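Local coordinates for thiamine-binding periplasmic protein (Escherichia coli, PDB 2QRY), which binds thiamine, thiamine phosphate and thiamine diphosphate with high affinity in the periplasm and serves the ThiBPQ ABC transporter in thiamine import, at residues G126-V131 against S164-G169. Residues are numbered along the deposited sequence; the frame is centred on the assembly and turned at random.
With TPS (thiamin phosphate), chain E.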
ATOM      1  N   GLY A 126       5.817   0.997   4.406  1.00 17.51           N
ATOM      2  CA  GLY A 126       6.149   2.325   3.936  1.00 18.31           C
ATOM      3  C   GLY A 126       5.311   3.388   4.608  1.00 19.28           C
ATOM      4  O   GLY A 126       4.571   3.111   5.556  1.00 20.34           O
ATOM      5  N   TYR A 127       5.424   4.613   4.109  1.00 19.49           N
ATOM      6  CA  TYR A 127       4.685   5.725   4.670  1.00 20.01           C
ATOM      7  C   TYR A 127       4.031   6.536   3.564  1.00 19.81           C
ATOM      8  O   TYR A 127       4.695   6.970   2.623  1.00 18.54           O
ATOM      9  CB  TYR A 127       5.632   6.607   5.476  1.00 22.70           C
ATOM     10  CG  TYR A 127       6.375   5.838   6.544  1.00 27.04           C
ATOM     11  CD1 TYR A 127       5.788   5.589   7.786  1.00 28.28           C
ATOM     12  CD2 TYR A 127       7.653   5.328   6.303  1.00 26.55           C
ATOM     13  CE1 TYR A 127       6.457   4.850   8.768  1.00 30.02           C
ATOM     14  CE2 TYR A 127       8.327   4.586   7.272  1.00 30.57           C
ATOM     15  CZ  TYR A 127       7.720   4.354   8.503  1.00 30.66           C
ATOM     16  OH  TYR A 127       8.380   3.629   9.468  1.00 35.04           O
ATOM     17  N   PHE A 128       2.721   6.726   3.677  1.00 17.70           N
ATOM     18  CA  PHE A 128       1.993   7.498   2.688  1.00 17.05           C
ATOM     19  C   PHE A 128       2.448   8.949   2.764  1.00 16.48           C
ATOM     20  O   PHE A 128       2.675   9.490   3.849  1.00 14.99           O
ATOM     21  CB  PHE A 128       0.484   7.424   2.939  1.00 14.51           C
ATOM     22  CG  PHE A 128      -0.059   6.027   2.950  1.00 13.85           C
ATOM     23  CD1 PHE A 128       0.034   5.219   1.818  1.00 13.13           C
ATOM     24  CD2 PHE A 128      -0.663   5.518   4.095  1.00 11.06           C
ATOM     25  CE1 PHE A 128      -0.463   3.925   1.830  1.00 11.19           C
ATOM     26  CE2 PHE A 128      -1.166   4.222   4.116  1.00 11.95           C
ATOM     27  CZ  PHE A 128      -1.066   3.423   2.984  1.00 12.46           C
ATOM     28  N   ALA A 129       2.577   9.572   1.601  1.00 15.54           N
ATOM     29  CA  ALA A 129       2.999  10.955   1.536  1.00 16.26           C
ATOM     30  C   ALA A 129       2.635  11.547   0.181  1.00 16.58           C
ATOM     31  O   ALA A 129       2.460  10.820  -0.798  1.00 14.42           O
ATOM     32  CB  ALA A 129       4.502  11.042   1.755  1.00 15.70           C
ATOM     33  N   PHE A 130       2.515  12.869   0.129  1.00 16.82           N
ATOM     34  CA  PHE A 130       2.211  13.528  -1.121  1.00 17.60           C
ATOM     35  C   PHE A 130       3.497  13.814  -1.871  1.00 17.32           C
ATOM     36  O   PHE A 130       4.425  14.415  -1.330  1.00 18.54           O
ATOM     37  CB  PHE A 130       1.447  14.829  -0.882  1.00 18.91           C
ATOM     38  CG  PHE A 130       0.010  14.624  -0.517  1.00 16.70           C
ATOM     39  CD1 PHE A 130      -0.375  14.490   0.809  1.00 18.37           C
ATOM     40  CD2 PHE A 130      -0.961  14.569  -1.503  1.00 17.13           C
ATOM     41  CE1 PHE A 130      -1.716  14.303   1.148  1.00 17.54           C
ATOM     42  CE2 PHE A 130      -2.307  14.381  -1.171  1.00 16.42           C
ATOM     43  CZ  PHE A 130      -2.677  14.248   0.159  1.00 16.35           C
ATOM     44  N   VAL A 131       3.555  13.354  -3.115  1.00 17.34           N
ATOM     45  CA  VAL A 131       4.726  13.565  -3.959  1.00 16.52           C
ATOM     46  C   VAL A 131       4.496  14.735  -4.904  1.00 18.11           C
ATOM     47  O   VAL A 131       3.374  14.952  -5.374  1.00 17.54           O
ATOM     48  CB  VAL A 131       5.035  12.315  -4.796  1.00 16.70           C
ATOM     49  CG1 VAL A 131       6.071  12.642  -5.863  1.00 17.72           C
ATOM     50  CG2 VAL A 131       5.542  11.202  -3.892  1.00 14.80           C
ATOM     51  N   SER A 164      -8.580   1.513  -2.913  1.00 17.36           N
ATOM     52  CA  SER A 164      -7.120   1.576  -2.763  1.00 17.44           C
ATOM     53  C   SER A 164      -6.575   1.714  -1.333  1.00 18.26           C
ATOM     54  O   SER A 164      -7.050   2.542  -0.554  1.00 20.64           O
ATOM     55  CB  SER A 164      -6.592   2.745  -3.621  1.00 18.17           C
ATOM     56  OG  SER A 164      -5.255   3.116  -3.300  1.00 17.00           O
ATOM     57  N   THR A 165      -5.560   0.926  -0.994  1.00 16.43           N
ATOM     58  CA  THR A 165      -4.976   1.027   0.337  1.00 16.93           C
ATOM     59  C   THR A 165      -4.378   2.417   0.570  1.00 16.83           C
ATOM     60  O   THR A 165      -4.533   2.982   1.653  1.00 16.56           O
ATOM     61  CB  THR A 165      -3.921  -0.088   0.606  1.00 14.45           C
ATOM     62  OG1 THR A 165      -3.053  -0.235  -0.520  1.00 17.02           O
ATOM     63  CG2 THR A 165      -4.624  -1.411   0.886  1.00 14.77           C
ATOM     64  N   PRO A 166      -3.684   2.988  -0.440  1.00 18.24           N
ATOM     65  CA  PRO A 166      -3.113   4.333  -0.256  1.00 16.56           C
ATOM     66  C   PRO A 166      -4.272   5.312  -0.050  1.00 15.48           C
ATOM     67  O   PRO A 166      -4.143   6.318   0.642  1.00 14.88           O
ATOM     68  CB  PRO A 166      -2.401   4.593  -1.574  1.00 16.92           C
ATOM     69  CG  PRO A 166      -1.982   3.227  -2.007  1.00 20.37           C
ATOM     70  CD  PRO A 166      -3.194   2.381  -1.691  1.00 18.03           C
ATOM     71  N   GLY A 167      -5.403   5.003  -0.677  1.00 13.90           N
ATOM     72  CA  GLY A 167      -6.575   5.848  -0.549  1.00 14.71           C
ATOM     73  C   GLY A 167      -7.115   5.737   0.864  1.00 15.86           C
ATOM     74  O   GLY A 167      -7.447   6.744   1.490  1.00 11.49           O
ATOM     75  N   LEU A 168      -7.189   4.499   1.359  1.00 15.42           N
ATOM     76  CA  LEU A 168      -7.665   4.228   2.706  1.00 17.46           C
ATOM     77  C   LEU A 168      -6.677   4.907   3.653  1.00 18.79           C
ATOM     78  O   LEU A 168      -7.069   5.469   4.683  1.00 19.74           O
ATOM     79  CB  LEU A 168      -7.674   2.725   2.977  1.00 16.26           C
ATOM     80  CG  LEU A 168      -8.759   2.142   3.888  1.00 19.88           C
ATOM     81  CD1 LEU A 168      -8.194   0.869   4.527  1.00 18.00           C
ATOM     82  CD2 LEU A 168      -9.213   3.141   4.953  1.00 14.54           C
ATOM     83  N   GLY A 169      -5.396   4.844   3.290  1.00 17.59           N
ATOM     84  CA  GLY A 169      -4.354   5.468   4.086  1.00 16.54           C
ATOM     85  C   GLY A 169      -4.597   6.956   4.278  1.00 17.19           C
ATOM     86  O   GLY A 169      -4.545   7.455   5.405  1.00 18.12           O
TER
HETATM   87  CM2 TPS E 400       7.054   5.006  -7.915  1.00 16.66           C
HETATM   88  N3  TPS E 400       3.053   1.273  -4.273  1.00 21.75           N
HETATM   89  C2  TPS E 400       2.453   1.909  -5.260  1.00 22.35           C
HETATM   90  S1  TPS E 400       0.790   1.491  -5.084  1.00 22.37           S
HETATM   91  C5  TPS E 400       0.952   0.456  -3.658  1.00 21.14           C
HETATM   92  C4  TPS E 400       2.309   0.508  -3.424  1.00 21.84           C
HETATM   93  CM4 TPS E 400       2.927  -0.255  -2.257  1.00 22.85           C
HETATM   94  C6  TPS E 400      -0.196  -0.227  -2.982  1.00 23.99           C
HETATM   95  C7  TPS E 400      -1.343   0.138  -3.924  1.00 25.37           C
HETATM   96  O7  TPS E 400      -2.616  -0.341  -3.508  1.00 31.10           O
HETATM   97  N1A TPS E 400       6.112   4.480  -5.704  1.00 18.69           N
HETATM   98  C2A TPS E 400       6.406   4.054  -6.935  1.00 18.59           C
HETATM   99  N3A TPS E 400       6.135   2.807  -7.313  1.00 15.76           N
HETATM  100  C4A TPS E 400       5.554   1.926  -6.470  1.00 17.52           C
HETATM  101  N4A TPS E 400       5.281   0.638  -6.891  1.00 17.56           N
HETATM  102  C5A TPS E 400       5.224   2.346  -5.142  1.00 19.40           C
HETATM  103  C6A TPS E 400       5.534   3.673  -4.800  1.00 19.13           C
HETATM  104  C7A TPS E 400       4.553   1.416  -4.102  1.00 19.07           C
HETATM  105  P1  TPS E 400      -3.673   0.138  -4.633  1.00 24.68           P
HETATM  106  O1  TPS E 400      -3.571   1.679  -4.815  1.00 27.25           O
HETATM  107  O2  TPS E 400      -5.147  -0.310  -4.268  1.00 31.77           O
HETATM  108  O3  TPS E 400      -3.288  -0.528  -5.972  1.00 24.66           O
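With CG anti to its own carbonyl carbon (chi1 -57°), F128 sends its ring from strand 121-133 onto the first turn of helix 165-178, where P166 and G169 receive it. The ring meets mostly main chain. CE1 lies 3.4 Å from P166 CA, CE2 on the other flank of the ring comes equally close to G169 CA, and CZ stands 3.7 Å from T165 O. P166 O sits over one face of the ring, whereas G169 CA and T165 O approach obliquely. Side chain meets side chain at P166, whose CB is 4.0 Å from F128 CE1, the two groups crossing at about a right angle. G169 has no side chain, and the ring packs directly against its CA. No hydrogen bond joins the segments, so van der Waals packing carries the contact, and all four touching residues are buried. The axes of strand 126-131 and helix 165-169 approach to 9.2 Å at 77°, a nearly perpendicular crossing bridged by this one phenylalanine. Y218, a thiamine-binding residue, meets the F128 ring with its plane turned by about 50°.

The phosphate end of the ligand lies at the N-terminal end of the same turn. S164 is the N-cap: its OG accepts from G167 N and donates to TPS O1, although a close neighbour makes its placement less sure. T165 OG1, held between backbone N and carbonyl carbon, lies 3.0 Å from the ester oxygen TPS O7. The helix dipole would probably favour the anionic phosphate here. G63, W200 and S221 also hydrogen-bond to the ligand. A phosphate at the N-terminus of a helix, in the cleft between the two lobes, is consistent with a periplasmic solute-binding protein.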